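Local coordinates for protein putative phosphatase (DUF442) (Shewanella putrefaciens CN-32, PDB 3GXH) that probably hydrolyses phosphate esters as a cysteine-dependent phosphatase of the tyrosine/dual-specificity type, with no substrate identified, at residues V43-M48 with D69-P74; L23-P28 with L101-A106; P80-V85 with T149-K154; F113-Q118 with Q129-W134. All coordinates share one frame; numbering follows the deposited sequence.

Contact 1: residues V43-M48 with D69-P74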
loop_
_atom_site.group_PDB
_atom_site.type_symbol
_atom_site.label_atom_id
_atom_site.label_comp_id
_atom_site.label_asym_id
_atom_site.label_seq_id
_atom_site.Cartn_x
_atom_site.Cartn_y
_atom_site.Cartn_z
ATOM N N VAL A 43 -6.132 -8.731 4.459
ATOM C CA VAL A 43 -5.506 -7.770 5.357
ATOM C C VAL A 43 -5.451 -6.436 4.632
ATOM O O VAL A 43 -5.111 -6.372 3.436
ATOM C CB VAL A 43 -4.072 -8.197 5.639
ATOM C CG1 VAL A 43 -3.427 -7.240 6.684
ATOM C CG2 VAL A 43 -3.933 -9.691 6.030
ATOM N N VAL A 44 -5.758 -5.352 5.356
ATOM C CA VAL A 44 -5.585 -4.021 4.848
ATOM C C VAL A 44 -4.518 -3.315 5.668
ATOM O O VAL A 44 -4.654 -3.287 6.912
ATOM C CB VAL A 44 -6.891 -3.209 4.933
ATOM C CG1 VAL A 44 -6.637 -1.749 4.508
ATOM C CG2 VAL A 44 -7.972 -3.831 4.035
ATOM N N ILE A 45 -3.481 -2.812 5.012
ATOM C CA ILE A 45 -2.386 -2.059 5.612
ATOM C C ILE A 45 -2.549 -0.622 5.169
ATOM O O ILE A 45 -2.459 -0.317 3.995
ATOM C CB ILE A 45 -0.993 -2.625 5.266
ATOM C CG1 ILE A 45 -0.924 -4.113 5.635
ATOM C CG2 ILE A 45 0.076 -1.762 5.952
ATOM C CD1 ILE A 45 0.394 -4.743 5.240
ATOM N N ASN A 46 -2.839 0.257 6.131
ATOM C CA ASN A 46 -3.156 1.668 5.890
ATOM C C ASN A 46 -1.970 2.506 6.267
ATOM O O ASN A 46 -1.514 2.496 7.412
ATOM C CB ASN A 46 -4.344 2.057 6.754
ATOM C CG ASN A 46 -4.747 3.498 6.608
ATOM O OD1 ASN A 46 -4.328 4.205 5.651
ATOM N ND2 ASN A 46 -5.527 3.961 7.599
ATOM N N LEU A 47 -1.427 3.213 5.267
ATOM C CA LEU A 47 -0.279 4.149 5.433
ATOM C C LEU A 47 -0.700 5.615 5.578
ATOM O O LEU A 47 0.148 6.473 5.734
ATOM C CB LEU A 47 0.703 4.034 4.259
ATOM C CG LEU A 47 1.196 2.653 3.891
ATOM C CD1 LEU A 47 2.152 2.726 2.710
ATOM C CD2 LEU A 47 1.840 1.883 5.067
HETATM N N MSE A 48 -1.997 5.878 5.471
HETATM C CA MSE A 48 -2.521 7.234 5.550
HETATM C C MSE A 48 -2.718 7.672 6.990
HETATM O O MSE A 48 -3.491 7.067 7.705
HETATM C CB MSE A 48 -3.851 7.281 4.805
HETATM C CG MSE A 48 -4.593 8.594 4.889
HETATM SE SE MSE A 48 -6.229 8.486 3.869
HETATM C CE MSE A 48 -6.671 10.389 3.784
ATOM N N ASP A 69 -8.362 -8.183 8.421
ATOM C CA ASP A 69 -7.422 -7.763 9.442
ATOM C C ASP A 69 -6.922 -6.367 9.067
ATOM O O ASP A 69 -6.858 -6.026 7.883
ATOM C CB ASP A 69 -6.212 -8.718 9.487
ATOM C CG ASP A 69 -6.544 -10.079 9.989
ATOM O OD1 ASP A 69 -7.512 -10.236 10.740
ATOM O OD2 ASP A 69 -5.769 -10.994 9.631
ATOM N N TYR A 70 -6.614 -5.549 10.073
ATOM C CA TYR A 70 -6.242 -4.167 9.902
ATOM C C TYR A 70 -4.874 -3.891 10.519
ATOM O O TYR A 70 -4.642 -4.229 11.675
ATOM C CB TYR A 70 -7.297 -3.276 10.577
ATOM C CG TYR A 70 -7.011 -1.806 10.440
ATOM C CD1 TYR A 70 -7.021 -1.227 9.181
ATOM C CD2 TYR A 70 -6.706 -1.006 11.536
ATOM C CE1 TYR A 70 -6.770 0.119 8.995
ATOM C CE2 TYR A 70 -6.465 0.354 11.349
ATOM C CZ TYR A 70 -6.537 0.922 10.092
ATOM O OH TYR A 70 -6.259 2.274 9.883
ATOM N N VAL A 71 -3.984 -3.288 9.752
ATOM C CA VAL A 71 -2.667 -2.817 10.193
ATOM C C VAL A 71 -2.540 -1.343 9.866
ATOM O O VAL A 71 -2.766 -0.949 8.682
ATOM C CB VAL A 71 -1.528 -3.637 9.554
ATOM C CG1 VAL A 71 -0.190 -3.214 10.153
ATOM C CG2 VAL A 71 -1.769 -5.141 9.664
ATOM N N TYR A 72 -2.152 -0.516 10.842
ATOM C CA TYR A 72 -2.028 0.915 10.675
ATOM C C TYR A 72 -0.574 1.314 10.876
ATOM O O TYR A 72 -0.027 1.184 11.955
ATOM C CB TYR A 72 -2.913 1.620 11.710
ATOM C CG TYR A 72 -2.824 3.115 11.740
ATOM C CD1 TYR A 72 -3.067 3.866 10.569
ATOM C CD2 TYR A 72 -2.514 3.784 12.879
ATOM C CE1 TYR A 72 -3.064 5.219 10.625
ATOM C CE2 TYR A 72 -2.459 5.183 12.913
ATOM C CZ TYR A 72 -2.742 5.887 11.775
ATOM O OH TYR A 72 -2.698 7.291 11.810
ATOM N N ILE A 73 0.052 1.792 9.805
ATOM C CA ILE A 73 1.435 2.252 9.765
ATOM C C ILE A 73 1.440 3.631 9.111
ATOM O O ILE A 73 1.735 3.751 7.911
ATOM C CB ILE A 73 2.359 1.220 9.050
ATOM C CG1 ILE A 73 2.270 -0.145 9.692
ATOM C CG2 ILE A 73 3.836 1.721 9.034
ATOM C CD1 ILE A 73 2.960 -1.264 8.952
ATOM N N PRO A 74 1.115 4.683 9.866
ATOM C CA PRO A 74 0.980 5.971 9.198
ATOM C C PRO A 74 2.321 6.502 8.758
ATOM O O PRO A 74 3.288 6.467 9.519
ATOM C CB PRO A 74 0.399 6.862 10.307
ATOM C CG PRO A 74 0.816 6.219 11.600
ATOM C CD PRO A 74 0.727 4.740 11.292
#

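Contact 2: residues L23-P28 with L101-A106. With SO4 (sulfate ion), chain D; EDO (1,2-ethanediol), chain G.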
loop_
_atom_site.group_PDB
_atom_site.type_symbol
_atom_site.label_atom_id
_atom_site.label_comp_id
_atom_site.label_asym_id
_atom_site.label_seq_id
_atom_site.Cartn_x
_atom_site.Cartn_y
_atom_site.Cartn_z
ATOM N N LEU A 23 -2.203 -5.906 -3.578
ATOM C CA LEU A 23 -2.831 -4.764 -4.170
ATOM C C LEU A 23 -2.283 -3.513 -3.522
ATOM O O LEU A 23 -1.967 -3.505 -2.334
ATOM C CB LEU A 23 -4.325 -4.815 -3.938
ATOM C CG LEU A 23 -5.085 -5.993 -4.500
ATOM C CD1 LEU A 23 -6.540 -5.904 -4.143
ATOM C CD2 LEU A 23 -4.885 -6.067 -6.031
ATOM N N SER A 24 -2.166 -2.427 -4.288
ATOM C CA SER A 24 -1.910 -1.089 -3.738
ATOM C C SER A 24 -3.040 -0.185 -4.224
ATOM O O SER A 24 -3.581 -0.382 -5.296
ATOM C CB SER A 24 -0.540 -0.558 -4.147
ATOM O OG SER A 24 -0.480 -0.309 -5.570
ATOM N N SER A 25 -3.408 0.805 -3.435
ATOM C CA SER A 25 -4.443 1.737 -3.856
ATOM C C SER A 25 -4.433 3.024 -3.102
ATOM O O SER A 25 -3.694 3.219 -2.133
ATOM C CB SER A 25 -5.830 1.100 -3.731
ATOM O OG SER A 25 -6.323 1.013 -2.401
ATOM N N GLY A 26 -5.313 3.900 -3.553
ATOM C CA GLY A 26 -5.762 5.009 -2.763
ATOM C C GLY A 26 -6.859 4.617 -1.807
ATOM O O GLY A 26 -7.040 3.460 -1.444
ATOM N N LEU A 27 -7.631 5.610 -1.317
ATOM C CA LEU A 27 -8.472 5.359 -0.147
ATOM C C LEU A 27 -9.793 4.713 -0.510
ATOM O O LEU A 27 -10.607 5.354 -1.173
ATOM C CB LEU A 27 -8.746 6.694 0.564
ATOM C CG LEU A 27 -9.601 6.636 1.847
ATOM C CD1 LEU A 27 -8.984 5.728 2.858
ATOM C CD2 LEU A 27 -9.749 8.056 2.389
ATOM N N PRO A 28 -10.048 3.485 -0.080
ATOM C CA PRO A 28 -11.383 2.915 -0.303
ATOM C C PRO A 28 -12.446 3.630 0.494
ATOM O O PRO A 28 -12.150 4.017 1.621
ATOM C CB PRO A 28 -11.245 1.428 0.141
ATOM C CG PRO A 28 -9.737 1.220 0.112
ATOM C CD PRO A 28 -9.192 2.516 0.606
ATOM N N LEU A 101 -3.981 -5.680 0.815
ATOM C CA LEU A 101 -4.026 -4.339 0.225
ATOM C C LEU A 101 -3.192 -3.394 1.055
ATOM O O LEU A 101 -3.414 -3.345 2.290
ATOM C CB LEU A 101 -5.471 -3.805 0.221
ATOM C CG LEU A 101 -5.603 -2.329 -0.151
ATOM C CD1 LEU A 101 -5.166 -2.073 -1.612
ATOM C CD2 LEU A 101 -7.002 -1.779 0.044
ATOM N N VAL A 102 -2.255 -2.688 0.440
ATOM C CA VAL A 102 -1.605 -1.563 1.112
ATOM C C VAL A 102 -2.135 -0.305 0.438
ATOM O O VAL A 102 -2.160 -0.236 -0.805
ATOM C CB VAL A 102 -0.088 -1.668 1.127
ATOM C CG1 VAL A 102 0.525 -1.798 -0.302
ATOM C CG2 VAL A 102 0.571 -0.545 1.925
ATOM N N HIS A 103 -2.572 0.669 1.218
ATOM C CA HIS A 103 -3.148 1.878 0.634
ATOM C C HIS A 103 -2.826 3.127 1.377
ATOM O O HIS A 103 -2.387 3.118 2.521
ATOM C CB HIS A 103 -4.676 1.724 0.520
ATOM C CG HIS A 103 -5.407 2.044 1.786
ATOM N ND1 HIS A 103 -5.779 3.350 2.093
ATOM C CD2 HIS A 103 -5.855 1.271 2.803
ATOM C CE1 HIS A 103 -6.406 3.340 3.268
ATOM N NE2 HIS A 103 -6.444 2.107 3.729
ATOM N N CYS A 104 -3.144 4.226 0.717
ATOM C CA CYS A 104 -3.098 5.528 1.336
ATOM C C CYS A 104 -4.253 6.344 0.720
ATOM O O CYS A 104 -5.359 5.768 0.585
ATOM C CB CYS A 104 -1.717 6.182 1.178
ATOM S SG CYS A 104 -1.087 5.961 -0.505
ATOM N N LEU A 105 -4.072 7.612 0.373
ATOM C CA LEU A 105 -5.175 8.364 -0.230
ATOM C C LEU A 105 -5.186 8.229 -1.735
ATOM O O LEU A 105 -6.231 8.017 -2.319
ATOM C CB LEU A 105 -5.112 9.842 0.152
ATOM C CG LEU A 105 -6.190 10.759 -0.427
ATOM C CD1 LEU A 105 -7.568 10.259 -0.108
ATOM C CD2 LEU A 105 -5.979 12.202 0.019
ATOM N N ALA A 106 -4.012 8.364 -2.346
ATOM C CA ALA A 106 -3.872 8.339 -3.787
ATOM C C ALA A 106 -2.790 7.421 -4.378
ATOM O O ALA A 106 -2.391 7.563 -5.524
ATOM C CB ALA A 106 -3.721 9.797 -4.321
HETATM S S SO4 D . -0.793 9.647 -1.001
HETATM O O1 SO4 D . -1.113 9.141 -2.300
HETATM O O2 SO4 D . -0.592 11.095 -1.027
HETATM O O3 SO4 D . -1.880 9.350 -0.077
HETATM O O4 SO4 D . 0.393 8.933 -0.491
HETATM C C1 EDO G . -11.887 8.371 -0.801
HETATM O O1 EDO G . -12.541 7.304 -0.592
HETATM C C2 EDO G . -11.427 8.442 -2.269
HETATM O O2 EDO G . -10.755 9.669 -2.453
#

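Contact 3: residues P80-V85 with T149-K154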
loop_
_atom_site.group_PDB
_atom_site.type_symbol
_atom_site.label_atom_id
_atom_site.label_comp_id
_atom_site.label_asym_id
_atom_site.label_seq_id
_atom_site.Cartn_x
_atom_site.Cartn_y
_atom_site.Cartn_z
ATOM N N PRO A 80 9.110 10.670 5.381
ATOM C CA PRO A 80 8.988 9.245 5.449
ATOM C C PRO A 80 10.255 8.583 5.985
ATOM O O PRO A 80 11.366 9.019 5.670
ATOM C CB PRO A 80 8.715 8.853 4.018
ATOM C CG PRO A 80 9.445 9.883 3.199
ATOM C CD PRO A 80 9.188 11.147 3.991
ATOM N N LYS A 81 10.089 7.593 6.842
ATOM C CA LYS A 81 11.251 7.049 7.544
ATOM C C LYS A 81 11.548 5.618 7.111
ATOM O O LYS A 81 10.642 4.809 6.819
ATOM C CB LYS A 81 10.965 7.036 9.035
ATOM C CG LYS A 81 10.642 8.365 9.669
ATOM C CD LYS A 81 10.798 8.189 11.181
ATOM C CE LYS A 81 10.581 9.477 11.985
ATOM N NZ LYS A 81 9.115 9.664 12.302
ATOM N N VAL A 82 12.833 5.259 7.144
ATOM C CA VAL A 82 13.231 3.886 6.920
ATOM C C VAL A 82 12.500 2.941 7.889
ATOM O O VAL A 82 12.045 1.869 7.515
ATOM C CB VAL A 82 14.754 3.720 7.034
ATOM C CG1 VAL A 82 15.109 2.255 7.139
ATOM C CG2 VAL A 82 15.425 4.403 5.847
ATOM N N GLU A 83 12.299 3.398 9.124
ATOM C CA GLU A 83 11.595 2.622 10.108
ATOM C C GLU A 83 10.143 2.316 9.691
ATOM O O GLU A 83 9.580 1.276 10.046
ATOM C CB GLU A 83 11.647 3.363 11.443
ATOM C CG GLU A 83 10.598 3.082 12.467
ATOM C CD GLU A 83 10.755 4.033 13.663
ATOM O OE1 GLU A 83 11.558 3.705 14.552
ATOM O OE2 GLU A 83 10.121 5.120 13.676
ATOM N N ASP A 84 9.534 3.243 8.959
ATOM C CA ASP A 84 8.169 3.014 8.449
ATOM C C ASP A 84 8.164 1.873 7.424
ATOM O O ASP A 84 7.311 1.000 7.410
ATOM C CB ASP A 84 7.555 4.241 7.772
ATOM C CG ASP A 84 7.496 5.478 8.675
ATOM O OD1 ASP A 84 7.273 5.309 9.915
ATOM O OD2 ASP A 84 7.609 6.615 8.111
ATOM N N VAL A 85 9.138 1.937 6.527
ATOM C CA VAL A 85 9.298 0.890 5.517
ATOM C C VAL A 85 9.535 -0.467 6.173
ATOM O O VAL A 85 8.889 -1.466 5.830
ATOM C CB VAL A 85 10.395 1.247 4.506
ATOM C CG1 VAL A 85 10.597 0.099 3.471
ATOM C CG2 VAL A 85 10.062 2.561 3.793
ATOM N N THR A 149 16.388 5.301 -2.288
ATOM C CA THR A 149 17.804 4.989 -2.551
ATOM C C THR A 149 18.384 4.279 -1.339
ATOM O O THR A 149 19.081 3.265 -1.477
ATOM C CB THR A 149 18.589 6.276 -2.862
ATOM O OG1 THR A 149 18.115 6.869 -4.084
ATOM C CG2 THR A 149 20.128 6.001 -2.948
ATOM N N GLU A 150 18.105 4.779 -0.154
ATOM C CA GLU A 150 18.679 4.247 1.095
ATOM C C GLU A 150 18.191 2.826 1.317
ATOM O O GLU A 150 18.976 1.941 1.669
ATOM C CB GLU A 150 18.286 5.118 2.305
ATOM C CG GLU A 150 18.854 4.614 3.672
ATOM C CD GLU A 150 18.762 5.652 4.827
ATOM O OE1 GLU A 150 18.385 6.833 4.587
ATOM O OE2 GLU A 150 19.079 5.277 5.988
ATOM N N VAL A 151 16.902 2.594 1.105
ATOM C CA VAL A 151 16.351 1.276 1.396
ATOM C C VAL A 151 16.795 0.300 0.335
ATOM O O VAL A 151 17.086 -0.876 0.687
ATOM C CB VAL A 151 14.826 1.279 1.462
ATOM C CG1 VAL A 151 14.262 -0.181 1.480
ATOM C CG2 VAL A 151 14.350 2.006 2.659
ATOM N N SER A 152 16.857 0.718 -0.936
ATOM C CA SER A 152 17.306 -0.142 -2.025
ATOM C C SER A 152 18.720 -0.618 -1.724
ATOM O O SER A 152 19.006 -1.822 -1.778
ATOM C CB SER A 152 17.251 0.574 -3.364
ATOM O OG SER A 152 15.918 0.934 -3.693
ATOM N N ALA A 153 19.605 0.315 -1.376
ATOM C CA ALA A 153 21.004 -0.042 -1.015
ATOM C C ALA A 153 21.113 -0.955 0.219
ATOM O O ALA A 153 21.951 -1.877 0.236
ATOM C CB ALA A 153 21.861 1.217 -0.827
ATOM N N LYS A 154 20.289 -0.725 1.232
ATOM C CA LYS A 154 20.294 -1.509 2.460
ATOM C C LYS A 154 19.993 -2.988 2.194
ATOM O O LYS A 154 20.604 -3.871 2.835
ATOM C CB LYS A 154 19.268 -0.936 3.448
ATOM C CG LYS A 154 19.259 -1.634 4.786
ATOM C CD LYS A 154 18.345 -0.957 5.805
ATOM C CE LYS A 154 18.252 -1.802 7.082
ATOM N NZ LYS A 154 17.638 -1.039 8.202
#

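Contact 4: residues F113-Q118 with Q129-W134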
loop_
_atom_site.group_PDB
_atom_site.type_symbol
_atom_site.label_atom_id
_atom_site.label_comp_id
_atom_site.label_asym_id
_atom_site.label_seq_id
_atom_site.Cartn_x
_atom_site.Cartn_y
_atom_site.Cartn_z
ATOM N N PHE A 113 6.061 1.951 -1.312
ATOM C CA PHE A 113 6.341 0.895 -0.337
ATOM C C PHE A 113 6.219 -0.482 -0.994
ATOM O O PHE A 113 7.011 -1.383 -0.717
ATOM C CB PHE A 113 5.416 0.985 0.899
ATOM C CG PHE A 113 5.888 1.943 1.972
ATOM C CD1 PHE A 113 6.458 3.174 1.666
ATOM C CD2 PHE A 113 5.681 1.637 3.303
ATOM C CE1 PHE A 113 6.853 4.057 2.665
ATOM C CE2 PHE A 113 6.096 2.522 4.263
ATOM C CZ PHE A 113 6.656 3.708 3.965
ATOM N N ALA A 114 5.247 -0.651 -1.897
ATOM C CA ALA A 114 5.139 -1.912 -2.621
ATOM C C ALA A 114 6.383 -2.154 -3.484
ATOM O O ALA A 114 6.905 -3.283 -3.540
ATOM C CB ALA A 114 3.878 -1.953 -3.502
ATOM N N TYR A 115 6.881 -1.138 -4.152
ATOM C CA TYR A 115 8.107 -1.261 -4.935
ATOM C C TYR A 115 9.260 -1.723 -4.048
ATOM O O TYR A 115 9.984 -2.660 -4.398
ATOM C CB TYR A 115 8.439 0.080 -5.574
ATOM C CG TYR A 115 9.818 0.112 -6.155
ATOM C CD1 TYR A 115 10.102 -0.613 -7.300
ATOM C CD2 TYR A 115 10.860 0.798 -5.520
ATOM C CE1 TYR A 115 11.381 -0.632 -7.834
ATOM C CE2 TYR A 115 12.149 0.798 -6.051
ATOM C CZ TYR A 115 12.398 0.084 -7.192
ATOM O OH TYR A 115 13.702 0.089 -7.723
ATOM N N LEU A 116 9.422 -1.088 -2.870
ATOM C CA LEU A 116 10.527 -1.454 -2.031
ATOM C C LEU A 116 10.395 -2.883 -1.523
ATOM O O LEU A 116 11.416 -3.596 -1.379
ATOM C CB LEU A 116 10.661 -0.479 -0.862
ATOM C CG LEU A 116 11.196 0.888 -1.306
ATOM C CD1 LEU A 116 11.145 1.851 -0.121
ATOM C CD2 LEU A 116 12.627 0.843 -1.895
ATOM N N TYR A 117 9.176 -3.325 -1.254
ATOM C CA TYR A 117 8.938 -4.667 -0.790
ATOM C C TYR A 117 9.298 -5.670 -1.857
ATOM O O TYR A 117 9.990 -6.668 -1.590
ATOM C CB TYR A 117 7.472 -4.836 -0.360
ATOM C CG TYR A 117 7.070 -6.261 -0.134
ATOM C CD1 TYR A 117 7.428 -6.906 1.039
ATOM C CD2 TYR A 117 6.361 -6.989 -1.120
ATOM C CE1 TYR A 117 7.060 -8.241 1.254
ATOM C CE2 TYR A 117 6.012 -8.330 -0.907
ATOM C CZ TYR A 117 6.356 -8.911 0.280
ATOM O OH TYR A 117 6.019 -10.247 0.457
ATOM N N GLN A 118 8.815 -5.452 -3.058
ATOM C CA GLN A 118 9.120 -6.385 -4.137
ATOM C C GLN A 118 10.620 -6.422 -4.409
ATOM O O GLN A 118 11.199 -7.490 -4.676
ATOM C CB GLN A 118 8.335 -6.060 -5.381
ATOM C CG GLN A 118 6.829 -6.227 -5.152
ATOM C CD GLN A 118 5.968 -5.985 -6.374
ATOM O OE1 GLN A 118 6.279 -5.153 -7.248
ATOM N NE2 GLN A 118 4.834 -6.715 -6.430
ATOM N N GLN A 129 6.782 1.109 -13.589
ATOM C CA GLN A 129 5.552 0.357 -13.674
ATOM C C GLN A 129 4.861 0.306 -12.309
ATOM O O GLN A 129 3.658 0.576 -12.188
ATOM C CB GLN A 129 5.803 -1.074 -14.188
ATOM C CG GLN A 129 4.604 -1.934 -14.344
ATOM C CD GLN A 129 4.946 -3.403 -14.519
ATOM O OE1 GLN A 129 6.059 -3.847 -14.191
ATOM N NE2 GLN A 129 3.991 -4.177 -15.040
ATOM N N THR A 130 5.622 -0.042 -11.287
ATOM C CA THR A 130 5.074 -0.178 -9.940
ATOM C C THR A 130 4.544 1.177 -9.427
ATOM O O THR A 130 3.484 1.211 -8.768
ATOM C CB THR A 130 6.137 -0.758 -8.990
ATOM O OG1 THR A 130 6.548 -2.043 -9.450
ATOM C CG2 THR A 130 5.549 -0.949 -7.595
HETATM N N MSE A 131 5.288 2.226 -9.734
HETATM C CA MSE A 131 5.011 3.563 -9.188
HETATM C C MSE A 131 4.310 4.451 -10.189
HETATM O O MSE A 131 4.407 5.655 -10.153
HETATM C CB MSE A 131 6.267 4.223 -8.622
HETATM C CG MSE A 131 6.819 3.474 -7.378
HETATM SE SE MSE A 131 8.530 4.152 -6.805
HETATM C CE MSE A 131 8.038 5.999 -6.339
ATOM N N THR A 132 3.477 3.815 -11.006
ATOM C CA THR A 132 2.643 4.524 -11.972
ATOM C C THR A 132 1.857 5.704 -11.354
ATOM O O THR A 132 1.777 6.763 -11.961
ATOM C CB THR A 132 1.749 3.502 -12.747
ATOM O OG1 THR A 132 2.589 2.762 -13.657
ATOM C CG2 THR A 132 0.663 4.216 -13.547
ATOM N N PRO A 133 1.332 5.549 -10.126
ATOM C CA PRO A 133 0.585 6.653 -9.544
ATOM C C PRO A 133 1.367 7.895 -9.310
ATOM O O PRO A 133 0.769 8.947 -9.170
ATOM C CB PRO A 133 0.109 6.075 -8.196
ATOM C CG PRO A 133 -0.028 4.610 -8.471
ATOM C CD PRO A 133 1.195 4.330 -9.296
ATOM N N TRP A 134 2.698 7.802 -9.284
ATOM C CA TRP A 134 3.573 8.944 -9.098
ATOM C C TRP A 134 3.612 9.848 -10.305
ATOM O O TRP A 134 4.120 10.948 -10.225
ATOM C CB TRP A 134 5.021 8.533 -8.690
ATOM C CG TRP A 134 5.073 8.074 -7.293
ATOM C CD1 TRP A 134 4.533 6.927 -6.801
ATOM C CD2 TRP A 134 5.691 8.736 -6.180
ATOM N NE1 TRP A 134 4.787 6.828 -5.464
ATOM C CE2 TRP A 134 5.453 7.939 -5.042
ATOM C CE3 TRP A 134 6.360 9.955 -6.015
ATOM C CZ2 TRP A 134 5.880 8.305 -3.780
ATOM C CZ3 TRP A 134 6.811 10.297 -4.744
ATOM C CH2 TRP A 134 6.581 9.476 -3.655
HETATM O O HOH W 1 4.802 -4.417 -9.300
#

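Contact 1: residues V43-M48 with D69-P74
Val-44 and Asn-46 join Asp-69, Val-71 and Ile-73 through the backbone bonds of a parallel strand pair, the two strands of a beta-alpha-beta unit whose connection runs through helix 59-65. Val-44 N donates to Asp-69 O at 2.8 Å, Val-44 O takes Val-71 N, Asn-46 N reaches Val-71 O at 2.8 Å, and Asn-46 O takes Ile-73 N. Beyond the regular strands the pairing runs on as a CA-H...O contact of 3.2 Å from Leu-47 CA to Ile-73 O.

The tight part is along strand 43-46, which is buried throughout. Ile-45 and Val-71 lie side by side, with Ile-45 CG1 4.0 Å from Val-71 CB, while the other branch, Ile-45 CG2, meets Ile-73 CD1 at 4.2 Å. Phe-88, Ala-91 and Met-92 of helix 82-94 cover this face.

The loose side belongs to strand 69-72, outermost in the sheet. Asp-69 is exposed at the end of the face that carries Val-43 and Val-71, and on the other face Tyr-70 and Tyr-72 are only partly buried. Beside these rings, on the same face, lies the amide of the buried Asn-46. With CG anti to the backbone N (chi1 179°), it points its ND2 at Tyr-70 OH, 2.9 Å away and in the amide plane, although amide and ring are turned 47° apart. Asn-46 OD1 meanwhile accepts from Met-48 N, closing an Asx turn, so both ends of the amide are gripped. Tyr-72 OH binds Asp-50 N, Pro-74 CD covers the centre of one ring face, and at the ring's edge Met-48 O lies in plane, 3.5 Å from Tyr-72 CE1.

Contact 2: residues L23-P28 with L101-A106
Pro-28 sets its CD over one face of the His-103 imidazole, 3.9 Å from the ring centroid and 11° off the normal, a CH-pi contact. The ring gets there because His-103 CG stands between the backbone N and the carbonyl carbon (chi1 83°). Its rotation is then fixed at both nitrogens: ND1 gives a nearly straight bond to Cys-104 O (2.9 Å), which lies in the ring plane, and NE2 is hydrogen-bonded to the carboxylate of Glu-59. Leu-27 CD1 comes obliquely to the same ring, 3.5 Å from His-103 CE1.

Ser-25 adopts a similar rotamer (chi1 76°), which turns OG along its own chain to give a 2.7 Å bond to a lone pair of Gly-26 O. The hydroxyl is thus satisfied locally while it rests against apolar neighbours, among them Leu-101 CD1 at 3.4 Å. Leu-101 CD2 lies 4.1 Å from Pro-28 CG, the two side chains pointing opposite ways.

Strands 22-25 and 100-103 run parallel here, and the second leads into a His-Cys loop that resembles the CX5R phosphate-binding loop of cysteine-dependent phosphatases but has four, not five, residues between Cys-104 and Arg-109. In this P-loop-like turn Leu-105 N donates to a sulfate oxygen, O3, at 2.8 Å; Ala-106 N, Tyr-108 N and Arg-109 N bind the same ion, which probably marks the phosphate site. Cys-104 SG faces it.

Leu-27 also meets the loop: its N donates to Leu-105 O from above the carbonyl plane, and Leu-105, with CG anti to the backbone N, crosses over so that its CD1 packs 3.8 Å from Leu-27 CB.

Contact 3: residues P80-V85 with T149-K154
Val-82, in the first turn of helix 82-94, points at the C-terminal helix 142-154 and touches both Glu-150 and Val-151. One branch does the work on both: Val-82 CG2 lies 3.7 Å from Glu-150 CD and 4.1 Å from Val-151 CG2. The extended glutamate crosses the valine at about a right angle and lays its carboxylate carbon against CG2. One turn further on, Val-85 and Val-151 reach toward each other tip to tip, CG1 of Val-85 being 4.2 Å from CG1 of Val-151. In Val-85 the branch anti to the backbone N (chi1 178°) is the one aimed at Val-151. Lys-154 stretches its chain along the exposed margin until NZ is 4.3 Å from Val-82 CG1; beyond it waits Glu-86, in a long, weak ion pair.

Outside this shell, Leu-147 lies one turn before Val-151 and touches Val-82, Val-85 and Pro-80. Phe-113 of helix 108-120 packs on Val-85, tying the pair to the interior.

What places Val-82 is the start of its helix. Lys-81 takes the N-cap position, and its backbone N donates to Asp-84 OD2 at 3.0 Å, meeting the oxygen from above the carboxylate plane. This is the half of a capping box supplied by the third helical residue, and the negative charge near the helix start probably suits the helix dipole.

Across the interface itself no hydrogen bond forms. The contact is thus mainly van der Waals: a small valine patch, edged by the chains of Glu-150 and Lys-154.

Contact 4: residues F113-Q118 with Q129-W134
Helix 108-120, which follows the probable phosphate-binding loop, receives the C-terminal end of the short helix 127-130 where Thr-130 and Met-131 settle on Tyr-115. Thr-130 makes the closest approach with its methyl: CG2 is 3.7 Å from Tyr-115 CB and equally near the backbone N of that residue. Its chi1 of -60° puts OG1 beside the backbone N and the CG2 methyl anti to it, directed at the long helix, while OG1 is bonded to Asn-126 O one turn back.

The polar ends of Gln-118 and Thr-130 do not meet directly. A water joins them, 2.6 Å from Gln-118 OE1 and 3.0 Å from Thr-130 OG1, so the hydroxyl serves both its own helix and the gap between helices. The other end of the glutamine amide, NE2, is held by Gln-18 O of strand 16-19, which sets how the amide faces the water.

Met-131, a selenomethionine here, is the first residue to leave helical geometry. Its CG packs 4.2 Å from Tyr-115 CB, and its SE lies 4.8 Å from the centroid of the tyrosine ring, obliquely, 36° off the normal. The chain bends at chi3 (62°), which brings CE 3.4 Å above the plane of the Trp-134 ring, offset toward its rim. Trp-134 in turn is fixed by a bond from NE1 to Tyr-108 O, and Trp-134 N returns to Met-131 O.

SE against Tyr-115 is a Met-aromatic contact, and the methyl over Trp-134 adds to the packing where a helix end turns against helix 108-120, consistent with a cysteine-phosphatase fold.

Contacts 1 and 2 lie in one sheet: strands 43-46 and 100-103 are neighbours, probably hydrogen-bonded through Ile-45 N and Leu-101 O (2.8 Å), and His-103 packs on Val-44 and Asn-46. Both rest on parallel backbone bonds, but contact 2 is the buried one and ends at the sulfate site, whereas contact 1 reaches the sheet's outer strand. Contacts 3 and 4 join helices, bury far less surface and have no direct hydrogen bond; contact 4 is buried and uses a water and selenium, contact 3 is nearer the surface and mainly aliphatic. Phe-113 of contact 4 also touches Leu-47, tying the helical contacts to contact 1.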